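Local coordinates for protein DNA-3-methyladenine glycosidase II, putative (Deinococcus radiodurans, PDB 2YG9) that belongs to the helix-hairpin-helix (HhH-GPD) superfamily of base excision DNA repair proteins and has an all-helical fold, at residues 55-60 with 166-171; 60-65 with 91-96; 128-133 with 145-150; 159-164 with 172-177. All coordinates share one frame; numbering follows the deposited sequence.

Overall arrangement
The four contacts run through an all-helical chain, their centres 12 to 21 Å apart. Contact 1 joins the chain just before helix 61-71 to the end of helix 156-166; contact 3, and contact 2 apart from the Asp60 it shares with contact 1, lie between its two segments. Contact 2 sets the start of helix 61-71 against the turn before helix 95-98. Contact 3 follows, on helix 141-149, and contact 4 comes last on helix 156-166, the next helix, with its segments alternating along the chain with those of contact 1. Phe162, Leu65, Leu148 and Phe133 knit helices 61-71, 141-149 and 156-166 into one hydrophobic interior that spans contacts 2, 3 and 4.

Contact 1: 55-60 with 166-171; sequences LAPTPD and ALARPD
Pro57 and Thr58 lie against Leu167 and Ala166 as two irregular pieces of backbone, with the CA atoms of Pro57 and Leu167 4.5 Å apart. One backbone bond joins them: Thr58 N donates to Ala166 O at 2.8 Å, with an N-H...O angle of 156°, and so occupies a carbonyl at the end of helix 156-166. The same carbonyl is flanked by the side chain of Thr58, whose methyl CG2 lies 3.4 Å from Ala166 O. With chi1 at -173°, Thr58 OG1 lies opposite the backbone N and beside the carbonyl carbon, where it accepts from Asp60 N at 3.1 Å in an ST turn. The rest is van der Waals packing, much of it carbon against carbonyl oxygen. The ring of Pro57 brings CB to 3.5 Å from Leu167 O, and Ala168, which leaves the helix with positive phi, directs its methyl at the other segment, where Ala168 CB lies 3.5 Å from Leu55 O and 3.9 Å from Leu55 CB. The exit of helix 156-166 is thus covered by the loop that leads into helix 61-71. Arg64 of that second helix packs on Thr58 and Ala166, Pro61 touches Leu167, and Leu55 rests on Phe165.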
loop_
_atom_site.group_PDB
_atom_site.type_symbol
_atom_site.label_atom_id
_atom_site.label_comp_id
_atom_site.label_asym_id
_atom_site.label_seq_id
_atom_site.Cartn_x
_atom_site.Cartn_y
_atom_site.Cartn_z
ATOM N N LEU A 55 -10.815 2.940 4.342
ATOM C CA LEU A 55 -9.474 3.458 4.678
ATOM C C LEU A 55 -9.443 4.988 4.605
ATOM O O LEU A 55 -9.875 5.573 3.606
ATOM C CB LEU A 55 -8.403 2.912 3.710
ATOM C CG LEU A 55 -8.419 1.406 3.588
ATOM C CD1 LEU A 55 -7.346 0.903 2.678
ATOM C CD2 LEU A 55 -8.334 0.818 4.971
ATOM N N ALA A 56 -8.916 5.607 5.658
ATOM C CA ALA A 56 -8.730 7.049 5.733
ATOM C C ALA A 56 -7.335 7.391 5.278
ATOM O O ALA A 56 -6.365 6.758 5.703
ATOM C CB ALA A 56 -8.936 7.544 7.188
ATOM N N PRO A 57 -7.199 8.422 4.445
ATOM C CA PRO A 57 -5.858 8.764 4.021
ATOM C C PRO A 57 -5.027 9.217 5.255
ATOM O O PRO A 57 -5.561 9.893 6.123
ATOM C CB PRO A 57 -6.087 9.897 3.046
ATOM C CG PRO A 57 -7.378 10.530 3.493
ATOM C CD PRO A 57 -8.205 9.373 3.956
ATOM N N THR A 58 -3.764 8.795 5.350
ATOM C CA THR A 58 -2.927 9.142 6.503
ATOM C C THR A 58 -2.579 10.644 6.531
ATOM O O THR A 58 -2.218 11.258 5.515
ATOM C CB THR A 58 -1.595 8.325 6.543
ATOM O OG1 THR A 58 -0.890 8.597 7.775
ATOM C CG2 THR A 58 -0.720 8.660 5.339
ATOM N N PRO A 59 -2.602 11.224 7.724
ATOM C CA PRO A 59 -2.142 12.588 7.865
ATOM C C PRO A 59 -0.589 12.681 7.912
ATOM O O PRO A 59 -0.036 13.802 7.922
ATOM C CB PRO A 59 -2.726 12.991 9.195
ATOM C CG PRO A 59 -2.858 11.771 9.962
ATOM C CD PRO A 59 -3.065 10.655 8.996
ATOM N N ASP A 60 0.081 11.521 7.969
ATOM C CA ASP A 60 1.546 11.429 8.090
ATOM C C ASP A 60 2.118 10.387 7.114
ATOM O O ASP A 60 2.537 9.294 7.506
ATOM C CB ASP A 60 1.927 11.042 9.514
ATOM C CG ASP A 60 3.456 11.003 9.741
ATOM O OD1 ASP A 60 4.215 11.599 8.921
ATOM O OD2 ASP A 60 3.860 10.369 10.763
ATOM N N ALA A 166 -1.804 3.503 2.573
ATOM C CA ALA A 166 -1.483 4.700 3.411
ATOM C C ALA A 166 -2.255 5.918 2.925
ATOM O O ALA A 166 -2.934 6.621 3.706
ATOM C CB ALA A 166 0.032 4.999 3.436
ATOM N N LEU A 167 -2.195 6.151 1.629
ATOM C CA LEU A 167 -2.790 7.329 1.044
ATOM C C LEU A 167 -4.267 7.081 0.706
ATOM O O LEU A 167 -4.965 8.028 0.368
ATOM C CB LEU A 167 -2.005 7.775 -0.197
ATOM C CG LEU A 167 -0.500 8.016 0.003
ATOM C CD1 LEU A 167 0.145 8.677 -1.197
ATOM C CD2 LEU A 167 -0.219 8.768 1.320
ATOM N N ALA A 168 -4.729 5.829 0.840
ATOM C CA ALA A 168 -6.134 5.445 0.493
ATOM C C ALA A 168 -6.585 5.862 -0.906
ATOM O O ALA A 168 -7.760 6.184 -1.164
ATOM C CB ALA A 168 -7.110 5.952 1.565
ATOM N N ARG A 169 -5.667 5.790 -1.854
ATOM C CA ARG A 169 -6.046 6.043 -3.223
ATOM C C ARG A 169 -6.922 4.919 -3.746
ATOM O O ARG A 169 -6.663 3.763 -3.438
ATOM C CB ARG A 169 -4.835 6.224 -4.068
ATOM C CG ARG A 169 -3.987 7.318 -3.555
ATOM C CD ARG A 169 -3.528 8.145 -4.614
ATOM N NE ARG A 169 -2.820 9.346 -4.135
ATOM C CZ ARG A 169 -2.108 10.135 -4.942
ATOM N NH1 ARG A 169 -1.954 9.803 -6.219
ATOM N NH2 ARG A 169 -1.504 11.215 -4.466
ATOM N N PRO A 170 -7.994 5.267 -4.486
ATOM C CA PRO A 170 -9.031 4.293 -4.872
ATOM C C PRO A 170 -8.819 3.430 -6.122
ATOM O O PRO A 170 -9.612 2.501 -6.364
ATOM C CB PRO A 170 -10.223 5.191 -5.109
ATOM C CG PRO A 170 -9.613 6.384 -5.757
ATOM C CD PRO A 170 -8.350 6.621 -4.967
ATOM N N ASP A 171 -7.794 3.680 -6.927
ATOM C CA ASP A 171 -7.753 3.077 -8.225
ATOM C C ASP A 171 -6.400 2.415 -8.553
ATOM O O ASP A 171 -5.806 2.637 -9.622
ATOM C CB ASP A 171 -8.156 4.099 -9.303
ATOM C CG ASP A 171 -8.489 3.434 -10.604
ATOM O OD1 ASP A 171 -8.922 2.254 -10.596
ATOM O OD2 ASP A 171 -8.297 4.058 -11.647
#

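Contact 2: 60-65 with 91-96; sequences DPFGRL and GGVVPA
Phe62 presents one face of its ring to Pro95, whose CG sits nearly over the ring centre, 3.6 Å from the centroid and 5° off the normal, a CH-pi contact. The proline's CD is shifted toward one side of the ring, reaching Phe62 CD2 at 3.5 Å. With CG anti to the backbone N (chi1 179°), the phenyl group extends away from helix 61-71 to meet the proline, and Val93 O lies at its edge, in the ring plane. Next to the ring, Val93 CG1 packs 3.8 Å from Gly63 CA, where no side chain intervenes. The polar part is carried by water: one molecule bridges Asp60 OD1 to Val93 O, at 2.8 Å from each, and a second links Asp60 OD2 to the same carbonyl. Asp60 OD1 also receives a weak bond from Gly63 N (3.2 Å), capping the start of its helix. Phe62 meets Phe133 edge-to-face, and Ala122 and Ala123 of helix 113-127 touch it, while Val93 leans on helix 76-87. An N-capped helix start docks on an inverse gamma turn centred on Val93, just before helix 95-98: helix packing within the all-helical HhH-GPD fold.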
loop_
_atom_site.group_PDB
_atom_site.type_symbol
_atom_site.label_atom_id
_atom_site.label_comp_id
_atom_site.label_asym_id
_atom_site.label_seq_id
_atom_site.Cartn_x
_atom_site.Cartn_y
_atom_site.Cartn_z
ATOM N N ASP A 60 0.081 11.521 7.969
ATOM C CA ASP A 60 1.546 11.429 8.090
ATOM C C ASP A 60 2.118 10.387 7.114
ATOM O O ASP A 60 2.537 9.294 7.506
ATOM C CB ASP A 60 1.927 11.042 9.514
ATOM C CG ASP A 60 3.456 11.003 9.741
ATOM O OD1 ASP A 60 4.215 11.599 8.921
ATOM O OD2 ASP A 60 3.860 10.369 10.763
ATOM N N PRO A 61 2.116 10.721 5.832
ATOM C CA PRO A 61 2.655 9.823 4.810
ATOM C C PRO A 61 4.088 9.314 5.088
ATOM O O PRO A 61 4.378 8.100 4.933
ATOM C CB PRO A 61 2.603 10.694 3.558
ATOM C CG PRO A 61 1.494 11.591 3.804
ATOM C CD PRO A 61 1.555 11.945 5.224
ATOM N N PHE A 62 4.976 10.242 5.455
ATOM C CA PHE A 62 6.350 9.881 5.759
ATOM C C PHE A 62 6.445 8.772 6.820
ATOM O O PHE A 62 7.043 7.735 6.592
ATOM C CB PHE A 62 7.204 11.092 6.150
ATOM C CG PHE A 62 8.599 10.713 6.486
ATOM C CD1 PHE A 62 9.485 10.415 5.480
ATOM C CD2 PHE A 62 8.993 10.533 7.808
ATOM C CE1 PHE A 62 10.787 10.011 5.774
ATOM C CE2 PHE A 62 10.290 10.146 8.126
ATOM C CZ PHE A 62 11.185 9.856 7.095
ATOM N N GLY A 63 5.846 9.004 7.974
ATOM C CA GLY A 63 5.783 8.035 9.037
ATOM C C GLY A 63 5.161 6.717 8.598
ATOM O O GLY A 63 5.664 5.665 8.961
ATOM N N ARG A 64 4.071 6.757 7.822
ATOM C CA ARG A 64 3.490 5.511 7.323
ATOM C C ARG A 64 4.403 4.777 6.364
ATOM O O ARG A 64 4.404 3.543 6.369
ATOM C CB ARG A 64 2.140 5.707 6.672
ATOM C CG ARG A 64 0.969 5.967 7.673
ATOM C CD ARG A 64 0.604 4.740 8.495
ATOM N NE ARG A 64 0.095 3.657 7.645
ATOM C CZ ARG A 64 -1.131 3.611 7.109
ATOM N NH1 ARG A 64 -2.020 4.550 7.342
ATOM N NH2 ARG A 64 -1.470 2.594 6.338
ATOM N N LEU A 65 5.159 5.531 5.569
ATOM C CA LEU A 65 6.181 4.956 4.694
ATOM C C LEU A 65 7.207 4.214 5.534
ATOM O O LEU A 65 7.517 3.052 5.252
ATOM C CB LEU A 65 6.848 5.989 3.776
ATOM C CG LEU A 65 7.854 5.329 2.795
ATOM C CD1 LEU A 65 7.213 4.225 1.936
ATOM C CD2 LEU A 65 8.499 6.394 1.969
ATOM N N GLY A 91 13.257 12.921 18.637
ATOM C CA GLY A 91 12.534 13.598 17.549
ATOM C C GLY A 91 11.499 12.729 16.836
ATOM O O GLY A 91 10.769 13.201 15.986
ATOM N N GLY A 92 11.447 11.449 17.173
ATOM C CA GLY A 92 10.507 10.548 16.547
ATOM C C GLY A 92 10.710 10.301 15.065
ATOM O O GLY A 92 11.814 10.448 14.504
ATOM N N VAL A 93 9.616 9.893 14.439
ATOM C CA VAL A 93 9.627 9.476 13.032
ATOM C C VAL A 93 9.279 10.683 12.170
ATOM O O VAL A 93 8.172 10.853 11.660
ATOM C CB VAL A 93 8.741 8.248 12.766
ATOM C CG1 VAL A 93 8.886 7.797 11.293
ATOM C CG2 VAL A 93 9.114 7.125 13.742
ATOM N N VAL A 94 10.301 11.521 12.033
ATOM C CA VAL A 94 10.233 12.775 11.330
ATOM C C VAL A 94 11.548 12.854 10.551
ATOM O O VAL A 94 12.602 12.499 11.106
ATOM C CB VAL A 94 10.101 13.942 12.356
ATOM C CG1 VAL A 94 10.111 15.239 11.642
ATOM C CG2 VAL A 94 8.789 13.787 13.211
ATOM N N PRO A 95 11.512 13.284 9.282
ATOM C CA PRO A 95 12.714 13.253 8.429
ATOM C C PRO A 95 13.994 13.888 9.008
ATOM O O PRO A 95 15.055 13.258 9.008
ATOM C CB PRO A 95 12.256 13.976 7.164
ATOM C CG PRO A 95 10.788 13.707 7.100
ATOM C CD PRO A 95 10.328 13.740 8.525
ATOM N N ALA A 96 13.905 15.098 9.518
ATOM C CA ALA A 96 15.096 15.782 10.010
ATOM C C ALA A 96 15.625 15.085 11.253
ATOM O O ALA A 96 16.817 15.002 11.459
ATOM C CB ALA A 96 14.798 17.279 10.298
HETATM O O HOH W 1 6.691 12.371 9.862
HETATM O O HOH W 2 5.646 10.548 12.591
#

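Contact 3: 128-133 with 145-150; sequences SGQIDF and IAELVQ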
loop_
_atom_site.group_PDB
_atom_site.type_symbol
_atom_site.label_atom_id
_atom_site.label_comp_id
_atom_site.label_asym_id
_atom_site.label_seq_id
_atom_site.Cartn_x
_atom_site.Cartn_y
_atom_site.Cartn_z
ATOM N N SER A 128 15.489 17.203 1.505
ATOM C CA SER A 128 16.030 17.795 0.288
ATOM C C SER A 128 14.941 18.276 -0.657
ATOM O O SER A 128 15.239 18.938 -1.630
ATOM C CB SER A 128 17.019 16.821 -0.381
ATOM O OG SER A 128 16.404 15.705 -1.027
ATOM N N GLY A 129 13.679 17.969 -0.366
ATOM C CA GLY A 129 12.568 18.350 -1.217
ATOM C C GLY A 129 12.314 17.450 -2.423
ATOM O O GLY A 129 11.427 17.758 -3.245
ATOM N N GLN A 130 13.046 16.342 -2.516
ATOM C CA GLN A 130 12.905 15.385 -3.625
ATOM C C GLN A 130 11.558 14.694 -3.583
ATOM O O GLN A 130 11.008 14.372 -4.625
ATOM C CB GLN A 130 13.997 14.329 -3.625
ATOM C CG GLN A 130 15.378 14.818 -4.126
ATOM C CD GLN A 130 15.561 14.823 -5.676
ATOM O OE1 GLN A 130 14.591 14.961 -6.425
ATOM N NE2 GLN A 130 16.829 14.687 -6.139
ATOM N N ILE A 131 11.047 14.469 -2.381
ATOM C CA ILE A 131 9.699 13.956 -2.185
ATOM C C ILE A 131 9.039 14.863 -1.162
ATOM O O ILE A 131 9.537 15.004 -0.057
ATOM C CB ILE A 131 9.673 12.479 -1.665
ATOM C CG1 ILE A 131 10.408 11.535 -2.636
ATOM C CG2 ILE A 131 8.221 12.022 -1.481
ATOM C CD1 ILE A 131 10.757 10.102 -2.064
ATOM N N ASP A 132 7.908 15.454 -1.551
ATOM C CA ASP A 132 7.189 16.415 -0.736
ATOM C C ASP A 132 6.036 15.665 -0.082
ATOM O O ASP A 132 4.885 15.750 -0.525
ATOM C CB ASP A 132 6.723 17.592 -1.632
ATOM C CG ASP A 132 6.090 18.740 -0.855
ATOM O OD1 ASP A 132 5.968 18.679 0.374
ATOM O OD2 ASP A 132 5.678 19.709 -1.508
ATOM N N PHE A 133 6.367 14.946 0.998
ATOM C CA PHE A 133 5.411 14.095 1.695
ATOM C C PHE A 133 4.233 14.897 2.222
ATOM O O PHE A 133 3.138 14.351 2.356
ATOM C CB PHE A 133 6.090 13.303 2.834
ATOM C CG PHE A 133 7.032 12.216 2.366
ATOM C CD1 PHE A 133 6.557 10.923 2.121
ATOM C CD2 PHE A 133 8.392 12.472 2.201
ATOM C CE1 PHE A 133 7.399 9.907 1.700
ATOM C CE2 PHE A 133 9.256 11.441 1.787
ATOM C CZ PHE A 133 8.757 10.156 1.523
ATOM N N ILE A 145 4.501 7.236 -7.450
ATOM C CA ILE A 145 5.166 5.952 -7.660
ATOM C C ILE A 145 6.596 6.143 -8.125
ATOM O O ILE A 145 7.518 5.594 -7.515
ATOM C CB ILE A 145 4.354 4.994 -8.592
ATOM C CG1 ILE A 145 3.060 4.578 -7.859
ATOM C CG2 ILE A 145 5.220 3.740 -8.955
ATOM C CD1 ILE A 145 1.931 3.993 -8.750
ATOM N N ALA A 146 6.800 6.928 -9.171
ATOM C CA ALA A 146 8.119 7.065 -9.765
ATOM C C ALA A 146 9.116 7.632 -8.743
ATOM O O ALA A 146 10.272 7.200 -8.686
ATOM C CB ALA A 146 8.055 7.961 -11.007
ATOM N N GLU A 147 8.677 8.586 -7.921
ATOM C CA GLU A 147 9.591 9.156 -6.938
ATOM C C GLU A 147 9.930 8.197 -5.814
ATOM O O GLU A 147 11.061 8.192 -5.321
ATOM C CB GLU A 147 9.045 10.468 -6.363
ATOM C CG GLU A 147 9.025 11.620 -7.351
ATOM C CD GLU A 147 10.329 11.805 -8.137
ATOM O OE1 GLU A 147 11.410 12.056 -7.511
ATOM O OE2 GLU A 147 10.258 11.696 -9.398
ATOM N N LEU A 148 8.938 7.428 -5.353
ATOM C CA LEU A 148 9.192 6.401 -4.333
ATOM C C LEU A 148 10.127 5.294 -4.831
ATOM O O LEU A 148 11.056 4.869 -4.119
ATOM C CB LEU A 148 7.880 5.803 -3.839
ATOM C CG LEU A 148 7.024 6.738 -2.987
ATOM C CD1 LEU A 148 5.684 6.072 -2.791
ATOM C CD2 LEU A 148 7.694 7.056 -1.663
ATOM N N VAL A 149 9.872 4.816 -6.050
ATOM C CA VAL A 149 10.702 3.806 -6.719
ATOM C C VAL A 149 12.186 4.166 -6.765
ATOM O O VAL A 149 13.019 3.281 -6.693
ATOM C CB VAL A 149 10.163 3.478 -8.167
ATOM C CG1 VAL A 149 11.219 2.744 -9.053
ATOM C CG2 VAL A 149 8.892 2.631 -8.023
ATOM N N GLN A 150 12.499 5.448 -6.856
ATOM C CA GLN A 150 13.921 5.881 -6.904
ATOM C C GLN A 150 14.658 5.641 -5.605
ATOM O O GLN A 150 15.884 5.653 -5.582
ATOM C CB GLN A 150 14.057 7.358 -7.295
ATOM C CG GLN A 150 13.836 7.574 -8.745
ATOM C CD GLN A 150 14.682 6.647 -9.650
ATOM O OE1 GLN A 150 15.932 6.744 -9.666
ATOM N NE2 GLN A 150 14.001 5.728 -10.383
#
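Ile131 and Glu147 mark the closest approach of the two backbones, their CA atoms 6.8 Å apart, where an irregular loop passes helix 141-149 near its C-terminal part. The loop leaves helix 113-127 through a Schellman motif at Gly129, and Ile131 is tied back to that helix by a backbone hydrogen bond with Ala125. The Ile131 side chain bridges the gap. Its CG1 lies anti to the carbonyl carbon (chi1 -58°), and the chain then runs on nearly straight, so that CD1 reaches the helix backbone at Glu147 O, 3.8 Å away. Alongside, Ile131 CG1 slides past Glu147 CB at 4.1 Å, the two side chains running in opposite directions. Ile131 CD1 also approaches Leu148 CD2 at 4.3 Å. That leucine methyl stands obliquely to the ring of Phe133, 4.4 Å from its CE1, while Ile131 CG2 covers one face of the same ring from 3.4 Å above the plane, toward the rim. Leu148 is wedged further by Phe162 and Ala159 of helix 156-166 and by Leu65 of helix 61-71. At the outer margin the Glu147 chain is bent at chi2 (-47°), which brings its OE1 to 3.7 Å from Gln130 O. Both oxygens are acceptors, so the approach is packing and not a bond. No hydrogen bond crosses between the segments: the loop is held by van der Waals packing of Ile131 on the CB and backbone of Glu147, with looser contacts to Leu148, and the carboxylate of Glu147 stays at the more open edge, where it would probably remain charged.

Contact 4: 159-164 with 172-177; sequences AEMFLL and VFSSGD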
loop_
_atom_site.group_PDB
_atom_site.type_symbol
_atom_site.label_atom_id
_atom_site.label_comp_id
_atom_site.label_asym_id
_atom_site.label_seq_id
_atom_site.Cartn_x
_atom_site.Cartn_y
_atom_site.Cartn_z
ATOM N N ALA A 159 5.583 0.940 -3.414
ATOM C CA ALA A 159 5.006 2.260 -3.740
ATOM C C ALA A 159 3.499 2.181 -3.919
ATOM O O ALA A 159 2.750 2.983 -3.365
ATOM C CB ALA A 159 5.691 2.845 -4.998
ATOM N N GLU A 160 3.048 1.147 -4.621
ATOM C CA GLU A 160 1.628 0.915 -4.906
ATOM C C GLU A 160 0.830 0.511 -3.683
ATOM O O GLU A 160 -0.305 0.936 -3.515
ATOM C CB GLU A 160 1.504 -0.173 -5.975
ATOM C CG GLU A 160 1.931 0.281 -7.346
ATOM C CD GLU A 160 1.856 -0.811 -8.435
ATOM O OE1 GLU A 160 2.099 -2.007 -8.122
ATOM O OE2 GLU A 160 1.574 -0.461 -9.621
ATOM N N MET A 161 1.429 -0.300 -2.817
ATOM C CA MET A 161 0.806 -0.671 -1.563
ATOM C C MET A 161 0.652 0.578 -0.671
ATOM O O MET A 161 -0.298 0.713 0.100
ATOM C CB MET A 161 1.673 -1.707 -0.838
ATOM C CG MET A 161 1.662 -3.132 -1.402
ATOM S SD MET A 161 0.019 -3.775 -1.720
ATOM C CE MET A 161 -0.194 -3.444 -3.443
ATOM N N PHE A 162 1.644 1.442 -0.730
ATOM C CA PHE A 162 1.630 2.711 0.017
ATOM C C PHE A 162 0.495 3.667 -0.442
ATOM O O PHE A 162 -0.256 4.250 0.355
ATOM C CB PHE A 162 3.019 3.360 -0.087
ATOM C CG PHE A 162 3.129 4.709 0.584
ATOM C CD1 PHE A 162 3.191 4.808 1.959
ATOM C CD2 PHE A 162 3.131 5.860 -0.162
ATOM C CE1 PHE A 162 3.262 6.070 2.578
ATOM C CE2 PHE A 162 3.229 7.107 0.442
ATOM C CZ PHE A 162 3.325 7.206 1.794
ATOM N N LEU A 163 0.365 3.816 -1.736
ATOM C CA LEU A 163 -0.764 4.545 -2.302
ATOM C C LEU A 163 -2.100 3.971 -1.857
ATOM O O LEU A 163 -2.996 4.733 -1.423
ATOM C CB LEU A 163 -0.693 4.522 -3.845
ATOM C CG LEU A 163 0.019 5.670 -4.562
ATOM C CD1 LEU A 163 1.418 5.854 -4.072
ATOM C CD2 LEU A 163 -0.004 5.371 -6.058
ATOM N N LEU A 164 -2.238 2.640 -1.941
ATOM C CA LEU A 164 -3.502 1.992 -1.640
ATOM C C LEU A 164 -3.831 2.040 -0.150
ATOM O O LEU A 164 -4.912 2.504 0.246
ATOM C CB LEU A 164 -3.521 0.567 -2.185
ATOM C CG LEU A 164 -4.831 -0.240 -2.269
ATOM C CD1 LEU A 164 -4.544 -1.421 -3.229
ATOM C CD2 LEU A 164 -5.349 -0.761 -0.899
ATOM N N VAL A 172 -5.939 1.588 -7.619
ATOM C CA VAL A 172 -4.635 0.955 -7.707
ATOM C C VAL A 172 -4.752 -0.565 -7.827
ATOM O O VAL A 172 -5.215 -1.212 -6.901
ATOM C CB VAL A 172 -3.789 1.230 -6.458
ATOM C CG1 VAL A 172 -2.360 0.562 -6.629
ATOM C CG2 VAL A 172 -3.664 2.772 -6.158
ATOM N N PHE A 173 -4.334 -1.118 -8.956
ATOM C CA PHE A 173 -4.140 -2.544 -9.082
ATOM C C PHE A 173 -2.658 -2.764 -9.285
ATOM O O PHE A 173 -2.119 -2.362 -10.298
ATOM C CB PHE A 173 -4.913 -3.140 -10.255
ATOM C CG PHE A 173 -4.740 -4.639 -10.388
ATOM C CD1 PHE A 173 -5.487 -5.510 -9.614
ATOM C CD2 PHE A 173 -3.793 -5.170 -11.231
ATOM C CE1 PHE A 173 -5.288 -6.886 -9.686
ATOM C CE2 PHE A 173 -3.632 -6.527 -11.348
ATOM C CZ PHE A 173 -4.364 -7.383 -10.550
ATOM N N SER A 174 -2.039 -3.435 -8.327
ATOM C CA SER A 174 -0.658 -3.827 -8.356
ATOM C C SER A 174 -0.441 -5.134 -9.136
ATOM O O SER A 174 -0.660 -6.222 -8.636
ATOM C CB SER A 174 -0.148 -3.915 -6.913
ATOM O OG SER A 174 1.261 -4.026 -6.861
ATOM N N SER A 175 0.044 -5.001 -10.379
ATOM C CA SER A 175 0.214 -6.118 -11.281
ATOM C C SER A 175 1.411 -6.987 -10.883
ATOM O O SER A 175 1.522 -8.108 -11.348
ATOM C CB SER A 175 0.402 -5.612 -12.674
ATOM O OG SER A 175 1.698 -5.009 -12.740
ATOM N N GLY A 176 2.258 -6.479 -10.000
ATOM C CA GLY A 176 3.335 -7.258 -9.369
ATOM C C GLY A 176 3.023 -7.920 -8.037
ATOM O O GLY A 176 3.888 -8.520 -7.446
ATOM N N ASP A 177 1.792 -7.825 -7.561
ATOM C CA ASP A 177 1.384 -8.519 -6.351
ATOM C C ASP A 177 0.996 -9.920 -6.787
ATOM O O ASP A 177 0.084 -10.101 -7.594
ATOM C CB ASP A 177 0.195 -7.840 -5.675
ATOM C CG ASP A 177 -0.134 -8.439 -4.331
ATOM O OD1 ASP A 177 -0.860 -9.457 -4.278
ATOM O OD2 ASP A 177 0.313 -7.879 -3.303
HETATM O O HOH W 3 3.355 -3.700 -9.780
HETATM O O HOH W 4 0.957 -2.141 -11.465
#
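Helix 156-166, which follows helix 141-149 and is probably the second helix of the family's helix-hairpin-helix element, is backed here by the loop that leads into helix 178-187, and Glu160 and Ser174 link them. Ser174 OG donates to Glu160 OE1 over an unusually short 2.5 Å, which may partly reflect coordinate error, meeting the oxygen on its anti side and 32° out of the carboxylate plane. The glutamate reaches so far because it is extended beyond CG (chi2 178°). Two waters continue the link into the type I turn from Ser174 to Asp177: one donates to Glu160 OE1 and accepts from Gly176 N at 3.0 Å, the other donates to Glu160 OE2 and accepts from Ser175 N. Glu160 OE2 is also in a salt bridge with Arg156, one turn earlier on the helix. Beside this polar cluster the Met161 chain folds back at chi2 and chi3 to set CE 3.5 Å from Ser174 CB. Val172 packs farther along the helix, against Glu160, Leu163 and Leu164: its CG1 is 3.7 Å from Glu160 O and its CG2 4.2 Å from Leu163 CB, while Leu164 CD1 lies 3.7 Å from Val172 O. Asp177 ends the turn as the N-cap of helix 178-187, held by Trp157, Leu180 and Trp212, a position consistent with the aspartate for which the HhH-GPD family is named. Serine, arginine and two waters thus surround the buried carboxylate of Glu160 with donors, which would favour its ionised form and join the turn to the helix both directly and through solvent.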